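L-Ala-D/L-Glu Epimerase (PDB 1JPD) is an enolase-superfamily enzyme that joins a mandelate racemase/muconate lactonizing enzyme-type N-terminal domain to a TIM-barrel-like C-terminal domain. Local coordinates at residues 284-287 against 288-292; 261-264 against 265-269; 182-186 against 187-191; 83-87 against 88-92; 109-113 against 114-118. All coordinates share one frame; numbering follows the deposited sequence.

Contact 1: residues 284-287 against 288-292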
loop_
_atom_site.group_PDB
_atom_site.type_symbol
_atom_site.label_atom_id
_atom_site.label_comp_id
_atom_site.label_asym_id
_atom_site.label_seq_id
_atom_site.Cartn_x
_atom_site.Cartn_y
_atom_site.Cartn_z
ATOM N N ARG A 284 3.543 12.520 -1.556
ATOM C CA ARG A 284 2.453 12.950 -0.690
ATOM C C ARG A 284 1.700 11.780 -0.079
ATOM O O ARG A 284 1.354 11.807 1.098
ATOM C CB ARG A 284 1.477 13.847 -1.462
ATOM C CG ARG A 284 1.963 15.289 -1.651
ATOM C CD ARG A 284 0.946 16.128 -2.414
ATOM N NE ARG A 284 0.628 15.504 -3.693
ATOM C CZ ARG A 284 0.396 16.165 -4.820
ATOM N NH1 ARG A 284 0.435 17.491 -4.834
ATOM N NH2 ARG A 284 0.156 15.496 -5.940
ATOM N N ALA A 285 1.458 10.745 -0.874
ATOM C CA ALA A 285 0.727 9.580 -0.388
ATOM C C ALA A 285 1.557 8.703 0.543
ATOM O O ALA A 285 1.022 8.116 1.480
ATOM C CB ALA A 285 0.204 8.752 -1.565
ATOM N N ILE A 286 2.859 8.608 0.290
ATOM C CA ILE A 286 3.711 7.795 1.145
ATOM C C ILE A 286 3.795 8.468 2.515
ATOM O O ILE A 286 3.584 7.820 3.545
ATOM C CB ILE A 286 5.125 7.638 0.547
ATOM C CG1 ILE A 286 5.031 7.069 -0.868
ATOM C CG2 ILE A 286 5.942 6.681 1.393
ATOM C CD1 ILE A 286 4.273 5.739 -0.942
ATOM N N SER A 287 4.082 9.770 2.522
ATOM C CA SER A 287 4.175 10.537 3.766
ATOM C C SER A 287 2.947 10.299 4.631
ATOM O O SER A 287 3.060 10.119 5.838
ATOM C CB SER A 287 4.282 12.041 3.482
ATOM O OG SER A 287 5.453 12.358 2.749
ATOM N N ALA A 288 1.773 10.302 4.005
ATOM C CA ALA A 288 0.521 10.097 4.726
ATOM C C ALA A 288 0.406 8.702 5.340
ATOM O O ALA A 288 -0.352 8.502 6.287
ATOM C CB ALA A 288 -0.670 10.365 3.794
ATOM N N ALA A 289 1.161 7.745 4.809
ATOM C CA ALA A 289 1.122 6.376 5.312
ATOM C C ALA A 289 2.190 6.057 6.362
ATOM O O ALA A 289 2.016 5.145 7.175
ATOM C CB ALA A 289 1.246 5.404 4.155
ATOM N N LEU A 290 3.283 6.813 6.356
ATOM C CA LEU A 290 4.385 6.577 7.287
ATOM C C LEU A 290 4.041 6.248 8.741
ATOM O O LEU A 290 4.634 5.345 9.328
ATOM C CB LEU A 290 5.359 7.750 7.233
ATOM C CG LEU A 290 6.056 7.808 5.874
ATOM C CD1 LEU A 290 6.890 9.081 5.769
ATOM C CD2 LEU A 290 6.918 6.562 5.688
ATOM N N PRO A 291 3.076 6.959 9.337
ATOM C CA PRO A 291 2.715 6.677 10.730
ATOM C C PRO A 291 2.529 5.192 11.049
ATOM O O PRO A 291 2.669 4.783 12.200
ATOM C CB PRO A 291 1.427 7.473 10.914
ATOM C CG PRO A 291 1.663 8.664 10.053
ATOM C CD PRO A 291 2.247 8.049 8.795
ATOM N N LEU A 292 2.217 4.391 10.035
ATOM C CA LEU A 292 2.007 2.955 10.224
ATOM C C LEU A 292 3.292 2.118 10.209
ATOM O O LEU A 292 3.316 1.007 10.732
ATOM C CB LEU A 292 1.056 2.416 9.145
ATOM C CG LEU A 292 -0.395 2.903 9.153
ATOM C CD1 LEU A 292 -1.073 2.543 7.851
ATOM C CD2 LEU A 292 -1.132 2.283 10.322
#
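I286 and L290 make the main link across this turn, through both backbone and side chain. I286 O takes two N-H groups: L290 N at 3.0 Å, roughly in line with the carbonyl, and A289 N at 2.7 Å, which sits well out of its plane. One acceptor thus serves an i+4 and an i+3 donor together. The bonds around it are weak, from A288 N to R284 O, A289 N to A285 O and L290 N to S287 O; i+3 bonds appear as the helix gives way to the 3-10 segment 290-292.

The side chain of L290 follows the same path. With its CG beside the backbone N and anti to the carbonyl carbon (chi1 -67°), CG comes to 3.4 Å from I286 O, while CD1 lies 3.7 Å from S287 CA. CD2 makes a looser approach to I286 CG2, at 4.4 Å. P291 has no N-H to offer in the i+4 place, and its ring carbon CD faces S287 O at 3.7 Å instead. The chain then goes on as a 3-10 turn, L292 N bonding to A289 O.

Beyond this shell, L322 of strand 321-323 touches both I286 and L290, and S287 OG turns back to S283 O. R284 reaches the other way, its NH2 forming salt bridges with E12 and E47 from the antiparallel three-stranded sheet. This is the C-terminal end of the helix in a beta-alpha-beta unit, strand 273-276, helix 283-289 and strand 298-299, passing into a 3-10 segment in the TIM-barrel-like domain.

Contact 2: residues 261-264 against 265-269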
loop_
_atom_site.group_PDB
_atom_site.type_symbol
_atom_site.label_atom_id
_atom_site.label_comp_id
_atom_site.label_asym_id
_atom_site.label_seq_id
_atom_site.Cartn_x
_atom_site.Cartn_y
_atom_site.Cartn_z
ATOM N N LEU A 261 -5.177 3.018 10.572
ATOM C CA LEU A 261 -4.729 2.896 11.959
ATOM C C LEU A 261 -5.614 1.942 12.758
ATOM O O LEU A 261 -5.117 1.064 13.468
ATOM C CB LEU A 261 -4.708 4.273 12.642
ATOM C CG LEU A 261 -3.589 5.231 12.197
ATOM C CD1 LEU A 261 -3.855 6.637 12.696
ATOM C CD2 LEU A 261 -2.253 4.716 12.707
ATOM N N ALA A 262 -6.924 2.112 12.645
ATOM C CA ALA A 262 -7.855 1.254 13.361
ATOM C C ALA A 262 -7.759 -0.181 12.848
ATOM O O ALA A 262 -8.015 -1.133 13.586
ATOM C CB ALA A 262 -9.277 1.773 13.194
ATOM N N LEU A 263 -7.394 -0.330 11.576
ATOM C CA LEU A 263 -7.268 -1.648 10.977
ATOM C C LEU A 263 -6.032 -2.326 11.531
ATOM O O LEU A 263 -6.067 -3.510 11.847
ATOM C CB LEU A 263 -7.181 -1.544 9.448
ATOM C CG LEU A 263 -6.896 -2.821 8.645
ATOM C CD1 LEU A 263 -7.813 -3.941 9.079
ATOM C CD2 LEU A 263 -7.070 -2.536 7.167
ATOM N N ALA A 264 -4.946 -1.570 11.657
ATOM C CA ALA A 264 -3.692 -2.101 12.188
ATOM C C ALA A 264 -3.929 -2.638 13.596
ATOM O O ALA A 264 -3.606 -3.788 13.899
ATOM C CB ALA A 264 -2.627 -1.006 12.215
ATOM N N THR A 265 -4.506 -1.794 14.448
ATOM C CA THR A 265 -4.810 -2.165 15.823
ATOM C C THR A 265 -5.720 -3.385 15.849
ATOM O O THR A 265 -5.419 -4.397 16.478
ATOM C CB THR A 265 -5.547 -1.026 16.564
ATOM O OG1 THR A 265 -4.739 0.153 16.556
ATOM C CG2 THR A 265 -5.843 -1.430 18.007
ATOM N N GLU A 266 -6.841 -3.270 15.155
ATOM C CA GLU A 266 -7.822 -4.338 15.106
ATOM C C GLU A 266 -7.291 -5.643 14.523
ATOM O O GLU A 266 -7.620 -6.723 15.015
ATOM C CB GLU A 266 -9.040 -3.874 14.313
ATOM C CG GLU A 266 -10.230 -4.790 14.433
ATOM C CD GLU A 266 -10.494 -5.182 15.865
ATOM O OE1 GLU A 266 -10.155 -4.389 16.774
ATOM O OE2 GLU A 266 -11.049 -6.276 16.083
ATOM N N ALA A 267 -6.472 -5.548 13.479
ATOM C CA ALA A 267 -5.926 -6.741 12.837
ATOM C C ALA A 267 -4.971 -7.469 13.768
ATOM O O ALA A 267 -5.039 -8.691 13.910
ATOM C CB ALA A 267 -5.212 -6.368 11.541
ATOM N N ARG A 268 -4.072 -6.713 14.387
ATOM C CA ARG A 268 -3.114 -7.289 15.321
ATOM C C ARG A 268 -3.861 -8.078 16.387
ATOM O O ARG A 268 -3.578 -9.255 16.629
ATOM C CB ARG A 268 -2.323 -6.191 16.012
ATOM C CG ARG A 268 -1.148 -5.651 15.257
ATOM C CD ARG A 268 -0.516 -4.604 16.134
ATOM N NE ARG A 268 0.834 -4.252 15.731
ATOM C CZ ARG A 268 1.622 -3.468 16.454
ATOM N NH1 ARG A 268 1.177 -2.971 17.601
ATOM N NH2 ARG A 268 2.850 -3.187 16.041
ATOM N N ALA A 269 -4.818 -7.403 17.023
ATOM C CA ALA A 269 -5.622 -7.998 18.079
ATOM C C ALA A 269 -6.167 -9.365 17.691
ATOM O O ALA A 269 -6.306 -10.239 18.542
ATOM C CB ALA A 269 -6.773 -7.061 18.457
HETATM O O HOH W 1 -2.964 1.951 14.965
#
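The flat groups linking L261-A264 to T265-A269 are peptide units of helix 257-269, joined by N-H to C=O bonds. What R268 brings to one of them, at A264 O, is its aliphatic base, with CB and CG each 3.4 Å from that oxygen. E266 turns its carboxylate away, and OE2 bonds to Q270 NE2.

This is a regular alpha-helix on the outside of the barrel-like domain. All four i+4 bonds are made, and the straightest runs from T265 N to L261 O (3.1 Å, 177° at the hydrogen). The next three, from E266 N to A262 O, A267 N to L263 O and R268 N to A264 O, keep the same pattern.

On the buried side, L263 and A267 lie one turn apart, L263 CD1 coming 4.3 Å from A267 CB. L263 also rests on I249 and A267 on L274, so this side of the helix packs against strands 246-249 and 273-276. On the exposed side, T265 has OG1 beside its backbone N (chi1 -59°), turned back along the helix, where a water bridges T265 OG1 at 3.0 Å and L261 O at 2.8 Å.

Contact 3: residues 182-186 against 187-191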
loop_
_atom_site.group_PDB
_atom_site.type_symbol
_atom_site.label_atom_id
_atom_site.label_comp_id
_atom_site.label_asym_id
_atom_site.label_seq_id
_atom_site.Cartn_x
_atom_site.Cartn_y
_atom_site.Cartn_z
ATOM N N GLU A 182 -2.997 -12.753 -7.538
ATOM C CA GLU A 182 -4.213 -13.439 -7.985
ATOM C C GLU A 182 -4.094 -14.344 -9.223
ATOM O O GLU A 182 -5.110 -14.707 -9.820
ATOM C CB GLU A 182 -5.329 -12.413 -8.235
ATOM C CG GLU A 182 -5.742 -11.624 -7.014
ATOM C CD GLU A 182 -6.935 -10.720 -7.263
ATOM O OE1 GLU A 182 -6.811 -9.741 -8.028
ATOM O OE2 GLU A 182 -8.008 -10.988 -6.687
ATOM N N SER A 183 -2.885 -14.739 -9.604
ATOM C CA SER A 183 -2.736 -15.572 -10.797
ATOM C C SER A 183 -2.642 -17.076 -10.538
ATOM O O SER A 183 -2.707 -17.871 -11.477
ATOM C CB SER A 183 -1.512 -15.124 -11.600
ATOM O OG SER A 183 -0.320 -15.356 -10.872
ATOM N N TRP A 184 -2.494 -17.470 -9.275
ATOM C CA TRP A 184 -2.379 -18.889 -8.940
ATOM C C TRP A 184 -3.732 -19.562 -8.770
ATOM O O TRP A 184 -4.759 -18.892 -8.695
ATOM C CB TRP A 184 -1.548 -19.055 -7.668
ATOM C CG TRP A 184 -0.081 -18.783 -7.872
ATOM C CD1 TRP A 184 0.507 -18.188 -8.957
ATOM C CD2 TRP A 184 0.979 -19.049 -6.942
ATOM N NE1 TRP A 184 1.861 -18.063 -8.756
ATOM C CE2 TRP A 184 2.178 -18.581 -7.529
ATOM C CE3 TRP A 184 1.031 -19.630 -5.667
ATOM C CZ2 TRP A 184 3.413 -18.680 -6.887
ATOM C CZ3 TRP A 184 2.261 -19.726 -5.028
ATOM C CH2 TRP A 184 3.434 -19.252 -5.640
ATOM N N ARG A 185 -3.737 -20.890 -8.709
ATOM C CA ARG A 185 -4.987 -21.625 -8.549
ATOM C C ARG A 185 -4.979 -22.594 -7.370
ATOM O O ARG A 185 -3.922 -22.908 -6.812
ATOM C CB ARG A 185 -5.326 -22.366 -9.848
ATOM C CG ARG A 185 -5.670 -21.436 -11.018
ATOM C CD ARG A 185 -6.975 -20.652 -10.775
ATOM N NE ARG A 185 -7.249 -19.694 -11.848
ATOM C CZ ARG A 185 -6.855 -18.419 -11.850
ATOM N NH1 ARG A 185 -6.173 -17.923 -10.827
ATOM N NH2 ARG A 185 -7.118 -17.644 -12.895
ATOM N N ALA A 186 -6.172 -23.053 -6.996
ATOM C CA ALA A 186 -6.345 -23.980 -5.880
ATOM C C ALA A 186 -5.508 -25.234 -6.078
ATOM O O ALA A 186 -4.737 -25.629 -5.200
ATOM C CB ALA A 186 -7.820 -24.349 -5.736
ATOM N N GLU A 187 -5.670 -25.852 -7.240
ATOM C CA GLU A 187 -4.938 -27.060 -7.594
ATOM C C GLU A 187 -3.418 -26.878 -7.521
ATOM O O GLU A 187 -2.831 -26.164 -8.333
ATOM C CB GLU A 187 -5.329 -27.483 -9.010
ATOM C CG GLU A 187 -4.428 -28.539 -9.633
ATOM C CD GLU A 187 -5.016 -29.935 -9.569
ATOM O OE1 GLU A 187 -5.215 -30.450 -8.447
ATOM O OE2 GLU A 187 -5.279 -30.515 -10.647
ATOM N N GLY A 188 -2.789 -27.526 -6.543
ATOM C CA GLY A 188 -1.345 -27.443 -6.406
ATOM C C GLY A 188 -0.845 -26.274 -5.590
ATOM O O GLY A 188 0.365 -26.081 -5.452
ATOM N N LEU A 189 -1.765 -25.494 -5.038
ATOM C CA LEU A 189 -1.380 -24.334 -4.249
ATOM C C LEU A 189 -0.521 -24.706 -3.034
ATOM O O LEU A 189 0.426 -23.991 -2.681
ATOM C CB LEU A 189 -2.630 -23.585 -3.800
ATOM C CG LEU A 189 -2.351 -22.434 -2.842
ATOM C CD1 LEU A 189 -1.471 -21.405 -3.524
ATOM C CD2 LEU A 189 -3.663 -21.820 -2.394
ATOM N N ALA A 190 -0.850 -25.832 -2.404
ATOM C CA ALA A 190 -0.119 -26.296 -1.225
ATOM C C ALA A 190 1.323 -26.680 -1.547
ATOM O O ALA A 190 2.256 -26.228 -0.881
ATOM C CB ALA A 190 -0.842 -27.471 -0.594
ATOM N N ALA A 191 1.512 -27.522 -2.551
ATOM C CA ALA A 191 2.856 -27.924 -2.935
ATOM C C ALA A 191 3.733 -26.699 -3.254
ATOM O O ALA A 191 4.935 -26.680 -2.948
ATOM C CB ALA A 191 2.774 -28.851 -4.132
#
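A hydrogen-bonded turn leads the loop after strand 175-179 into helix 189-198, with W184 and L189 packing beside it through an apolar side-chain contact. It is a type II beta turn from A186 to L189, in the loop between strand 175-179 and helix 189-198 of the TIM-barrel-like domain, with G188 as N-cap of the helix. The turn is closed by L189 N, which donates to A186 O at 3.0 Å. G188 holds the positive phi of 87° that a type II turn needs at its third position; a CB there would be pressed against the carbonyl oxygen of E187.

L189 points back over the turn. Its CB is 3.3 Å from both A186 O and R185 O, packed against the two successive carbonyls. CG stands anti to the backbone N (chi1 174°), which carries CD1 toward the indole of W184. The two side chains cross at about a right angle, and CD1 meets the ring at its edge, in its plane. Farther along, L189 also rests on L216 and F219.

The indole is held at other points too: NE1 donates to D156 O, and R192, one turn into the helix, makes a cation-pi contact with the ring. On the other side of the backbone, R185 folds back on its neighbour, NH1 donating to W184 O at 2.7 Å, with that oxygen close to the guanidinium plane. The indole atom that receives L189 CD1 is CE3, 3.7 Å away.

Contact 4: residues 83-87 against 88-92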
loop_
_atom_site.group_PDB
_atom_site.type_symbol
_atom_site.label_atom_id
_atom_site.label_comp_id
_atom_site.label_asym_id
_atom_site.label_seq_id
_atom_site.Cartn_x
_atom_site.Cartn_y
_atom_site.Cartn_z
ATOM N N LYS A 83 -18.324 8.472 8.535
ATOM C CA LYS A 83 -19.717 8.073 8.397
ATOM C C LYS A 83 -20.374 8.597 7.121
ATOM O O LYS A 83 -21.398 8.068 6.695
ATOM C CB LYS A 83 -20.501 8.531 9.624
ATOM C CG LYS A 83 -19.884 8.085 10.940
ATOM C CD LYS A 83 -20.522 8.807 12.110
ATOM C CE LYS A 83 -19.737 8.593 13.386
ATOM N NZ LYS A 83 -20.191 9.551 14.436
ATOM N N ILE A 84 -19.777 9.620 6.509
ATOM C CA ILE A 84 -20.311 10.202 5.274
ATOM C C ILE A 84 -19.960 9.409 4.012
ATOM O O ILE A 84 -20.846 8.969 3.281
ATOM C CB ILE A 84 -19.815 11.654 5.066
ATOM C CG1 ILE A 84 -20.394 12.569 6.141
ATOM C CG2 ILE A 84 -20.217 12.151 3.679
ATOM C CD1 ILE A 84 -19.906 14.004 6.034
ATOM N N LEU A 85 -18.669 9.238 3.745
ATOM C CA LEU A 85 -18.232 8.509 2.552
ATOM C C LEU A 85 -17.780 7.091 2.880
ATOM O O LEU A 85 -17.377 6.799 4.006
ATOM C CB LEU A 85 -17.070 9.246 1.873
ATOM C CG LEU A 85 -17.266 10.668 1.351
ATOM C CD1 LEU A 85 -15.946 11.158 0.786
ATOM C CD2 LEU A 85 -18.346 10.696 0.276
ATOM N N PRO A 86 -17.866 6.182 1.901
ATOM C CA PRO A 86 -17.440 4.798 2.132
ATOM C C PRO A 86 -15.916 4.712 1.958
ATOM O O PRO A 86 -15.301 5.645 1.441
ATOM C CB PRO A 86 -18.195 4.024 1.051
ATOM C CG PRO A 86 -18.232 5.003 -0.086
ATOM C CD PRO A 86 -18.571 6.312 0.612
ATOM N N ALA A 87 -15.304 3.615 2.393
ATOM C CA ALA A 87 -13.863 3.471 2.236
ATOM C C ALA A 87 -13.550 3.451 0.742
ATOM O O ALA A 87 -14.238 2.786 -0.028
ATOM C CB ALA A 87 -13.391 2.189 2.891
ATOM N N GLY A 88 -12.518 4.187 0.339
ATOM C CA GLY A 88 -12.140 4.251 -1.064
ATOM C C GLY A 88 -11.209 5.427 -1.300
ATOM O O GLY A 88 -10.897 6.162 -0.363
ATOM N N ALA A 89 -10.769 5.625 -2.539
ATOM C CA ALA A 89 -9.851 6.724 -2.846
ATOM C C ALA A 89 -10.352 8.108 -2.437
ATOM O O ALA A 89 -9.577 8.932 -1.949
ATOM C CB ALA A 89 -9.510 6.725 -4.332
ATOM N N ALA A 90 -11.639 8.371 -2.651
ATOM C CA ALA A 90 -12.206 9.669 -2.305
ATOM C C ALA A 90 -12.013 9.960 -0.826
ATOM O O ALA A 90 -11.415 10.976 -0.457
ATOM C CB ALA A 90 -13.697 9.724 -2.666
ATOM N N ARG A 91 -12.503 9.075 0.031
ATOM C CA ARG A 91 -12.351 9.320 1.453
ATOM C C ARG A 91 -10.880 9.418 1.843
ATOM O O ARG A 91 -10.529 10.163 2.757
ATOM C CB ARG A 91 -13.034 8.235 2.287
ATOM C CG ARG A 91 -13.166 8.625 3.755
ATOM C CD ARG A 91 -13.992 7.633 4.551
ATOM N NE ARG A 91 -13.254 6.416 4.886
ATOM C CZ ARG A 91 -13.779 5.382 5.536
ATOM N NH1 ARG A 91 -15.051 5.417 5.919
ATOM N NH2 ARG A 91 -13.032 4.319 5.808
ATOM N N ASN A 92 -10.019 8.684 1.144
ATOM C CA ASN A 92 -8.594 8.711 1.449
ATOM C C ASN A 92 -8.006 10.107 1.268
ATOM O O ASN A 92 -7.276 10.596 2.139
ATOM C CB ASN A 92 -7.838 7.705 0.581
ATOM C CG ASN A 92 -6.371 7.596 0.963
ATOM O OD1 ASN A 92 -6.016 7.682 2.147
ATOM N ND2 ASN A 92 -5.511 7.392 -0.034
HETATM O O HOH W 2 -14.203 7.003 -0.914
#
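From L85 to A87 the chain runs extended, and at G88 (phi 164°, psi 180°) it stays open before winding into helix 89-104 at A89. G88 is the N-cap: its carbonyl oxygen accepts the N-H of N92 at 3.1 Å in the first turn, and a CB on this backbone would clash with A87 O.

R91, in that first turn, folds its side chain back along the linker. CG is anti to the backbone N, and a bend at chi3 (77°) lays the guanidinium beside residues 85-87. P86 C and A87 CA lie over one of its faces, near the rim, and A87 CB is 3.6 Å from NH2. The bond from NH1 to L85 O, 3.3 Å long, is weak. Stronger partners come from the other domain, where NE donates to G255 O and NH2 to T254 O; the arginine thus ties the inter-helix linker to the C-terminal end of helix 251-254.

Nearer the backbone, R91 CB rests against the linker, 3.5 Å from P86 O and also touching L85 CB. L85 reaches on toward the helix, its CD1 4.4 Å from A90 CB, and A90 itself packs on helix 58-66. The first-turn N-H of R91 is satisfied by water, which accepts from R91 N at 2.8 Å and donates to P86 O at 2.9 Å.

Contact 5: residues 109-113 against 114-118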
loop_
_atom_site.group_PDB
_atom_site.type_symbol
_atom_site.label_atom_id
_atom_site.label_comp_id
_atom_site.label_asym_id
_atom_site.label_seq_id
_atom_site.Cartn_x
_atom_site.Cartn_y
_atom_site.Cartn_z
ATOM N N SER A 109 4.788 17.538 12.810
ATOM C CA SER A 109 4.854 16.624 11.682
ATOM C C SER A 109 3.776 15.585 11.967
ATOM O O SER A 109 3.473 15.303 13.133
ATOM C CB SER A 109 6.231 15.949 11.600
ATOM O OG SER A 109 6.435 15.048 12.675
ATOM N N LEU A 110 3.186 15.033 10.911
ATOM C CA LEU A 110 2.136 14.030 11.055
ATOM C C LEU A 110 2.522 13.000 12.110
ATOM O O LEU A 110 1.700 12.599 12.934
ATOM C CB LEU A 110 1.882 13.332 9.711
ATOM C CG LEU A 110 0.804 12.249 9.683
ATOM C CD1 LEU A 110 -0.519 12.826 10.165
ATOM C CD2 LEU A 110 0.676 11.709 8.280
ATOM N N ALA A 111 3.785 12.588 12.084
ATOM C CA ALA A 111 4.288 11.606 13.031
ATOM C C ALA A 111 4.138 12.069 14.482
ATOM O O ALA A 111 3.681 11.308 15.337
ATOM C CB ALA A 111 5.749 11.288 12.727
ATOM N N ASP A 112 4.511 13.315 14.761
ATOM C CA ASP A 112 4.412 13.827 16.121
ATOM C C ASP A 112 2.970 14.032 16.569
ATOM O O ASP A 112 2.640 13.831 17.739
ATOM C CB ASP A 112 5.201 15.131 16.259
ATOM C CG ASP A 112 6.702 14.912 16.163
ATOM O OD1 ASP A 112 7.204 13.974 16.822
ATOM O OD2 ASP A 112 7.378 15.675 15.438
ATOM N N LEU A 113 2.109 14.433 15.643
ATOM C CA LEU A 113 0.710 14.634 15.985
ATOM C C LEU A 113 0.177 13.306 16.518
ATOM O O LEU A 113 -0.461 13.259 17.569
ATOM C CB LEU A 113 -0.085 15.068 14.749
ATOM C CG LEU A 113 -1.574 15.361 14.937
ATOM C CD1 LEU A 113 -1.752 16.484 15.939
ATOM C CD2 LEU A 113 -2.192 15.740 13.603
ATOM N N ILE A 114 0.452 12.227 15.789
ATOM C CA ILE A 114 0.007 10.899 16.199
ATOM C C ILE A 114 0.760 10.523 17.463
ATOM O O ILE A 114 0.190 9.949 18.392
ATOM C CB ILE A 114 0.326 9.825 15.138
ATOM C CG1 ILE A 114 -0.232 10.238 13.777
ATOM C CG2 ILE A 114 -0.252 8.480 15.577
ATOM C CD1 ILE A 114 -1.713 10.249 13.722
ATOM N N GLY A 115 2.049 10.844 17.481
ATOM C CA GLY A 115 2.873 10.531 18.628
ATOM C C GLY A 115 3.682 9.259 18.455
ATOM O O GLY A 115 3.975 8.567 19.434
ATOM N N ILE A 116 4.035 8.936 17.215
ATOM C CA ILE A 116 4.836 7.742 16.944
ATOM C C ILE A 116 6.207 8.182 16.442
ATOM O O ILE A 116 6.368 9.308 15.969
ATOM C CB ILE A 116 4.160 6.817 15.888
ATOM C CG1 ILE A 116 3.934 7.568 14.580
ATOM C CG2 ILE A 116 2.833 6.307 16.413
ATOM C CD1 ILE A 116 5.175 7.715 13.742
ATOM N N THR A 117 7.196 7.306 16.547
ATOM C CA THR A 117 8.537 7.653 16.094
ATOM C C THR A 117 8.887 6.972 14.784
ATOM O O THR A 117 8.737 5.759 14.634
ATOM C CB THR A 117 9.601 7.269 17.142
ATOM O OG1 THR A 117 9.317 7.941 18.376
ATOM C CG2 THR A 117 10.999 7.664 16.658
ATOM N N LEU A 118 9.357 7.761 13.832
ATOM C CA LEU A 118 9.727 7.207 12.551
ATOM C C LEU A 118 11.219 6.973 12.523
ATOM O O LEU A 118 12.000 7.844 12.902
ATOM C CB LEU A 118 9.332 8.158 11.422
ATOM C CG LEU A 118 7.834 8.436 11.299
ATOM C CD1 LEU A 118 7.575 9.275 10.062
ATOM C CD2 LEU A 118 7.076 7.122 11.221
#
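I116 curls back over A111 just after helix 110-114 ends in a Schellman motif. From its CB, CG1 takes the crowded position between the backbone N and the carbonyl carbon (chi1 58°), where it lies 3.8 Å from A111 O. CD1 continues over the helix and ends 3.8 Å from A111 CB, also near A111 CA. This is the apolar contact that usually goes with a Schellman ending, between the residue after the positive-phi glycine and the one five places earlier.

In the backbone, A111 O is shared by two donors. I116 N, at 3.0 Å, makes the long bond of the motif, the six-to-one bond that ends the helix, while G115 N, at 2.7 Å, makes the last i+4 bond. G115 carries the positive phi of 98°, at which a side chain would collide with the I114 carbonyl oxygen, which favours glycine. One residue earlier the helix is still regular, with I114 N bonded to L110 O.

At the other end, S109 is the N-cap: its OG accepts from D112 N and donates to D112 OD2, and these two weak bonds link serine and aspartate across the first turn. L110, L113 and I114 turn toward W99 of helix 89-104, packing this short helix on the longer one before it. A111 is left to face the loop that leads to strand 121-128, where its CB, besides I116, meets L118 CD1 at 3.8 Å.

Overall arrangement
Along the chain the order is contact 4, 5, 3, 2, 1. Contact 4 is at the start of helix 89-104, and contact 5 covers the next helix, 110-114, and its end, with centres about 23 Å apart; the other three follow in the barrel-like domain. Contacts 1 and 2 belong to neighbouring helices, 283-289 and 257-269, and touch through L292 CD2 and L261 CD2, 3.6 Å apart. Contact 5 also packs on contact 1, L118 CD2 lying 3.6 Å from L290 O and L110 CD2 3.7 Å from P291 CG. Contact 1 thus touches both, joining helix 110-114 to the barrel-like domain. Contact 3 stands far from the others, its centre about 41 Å from that of contact 5.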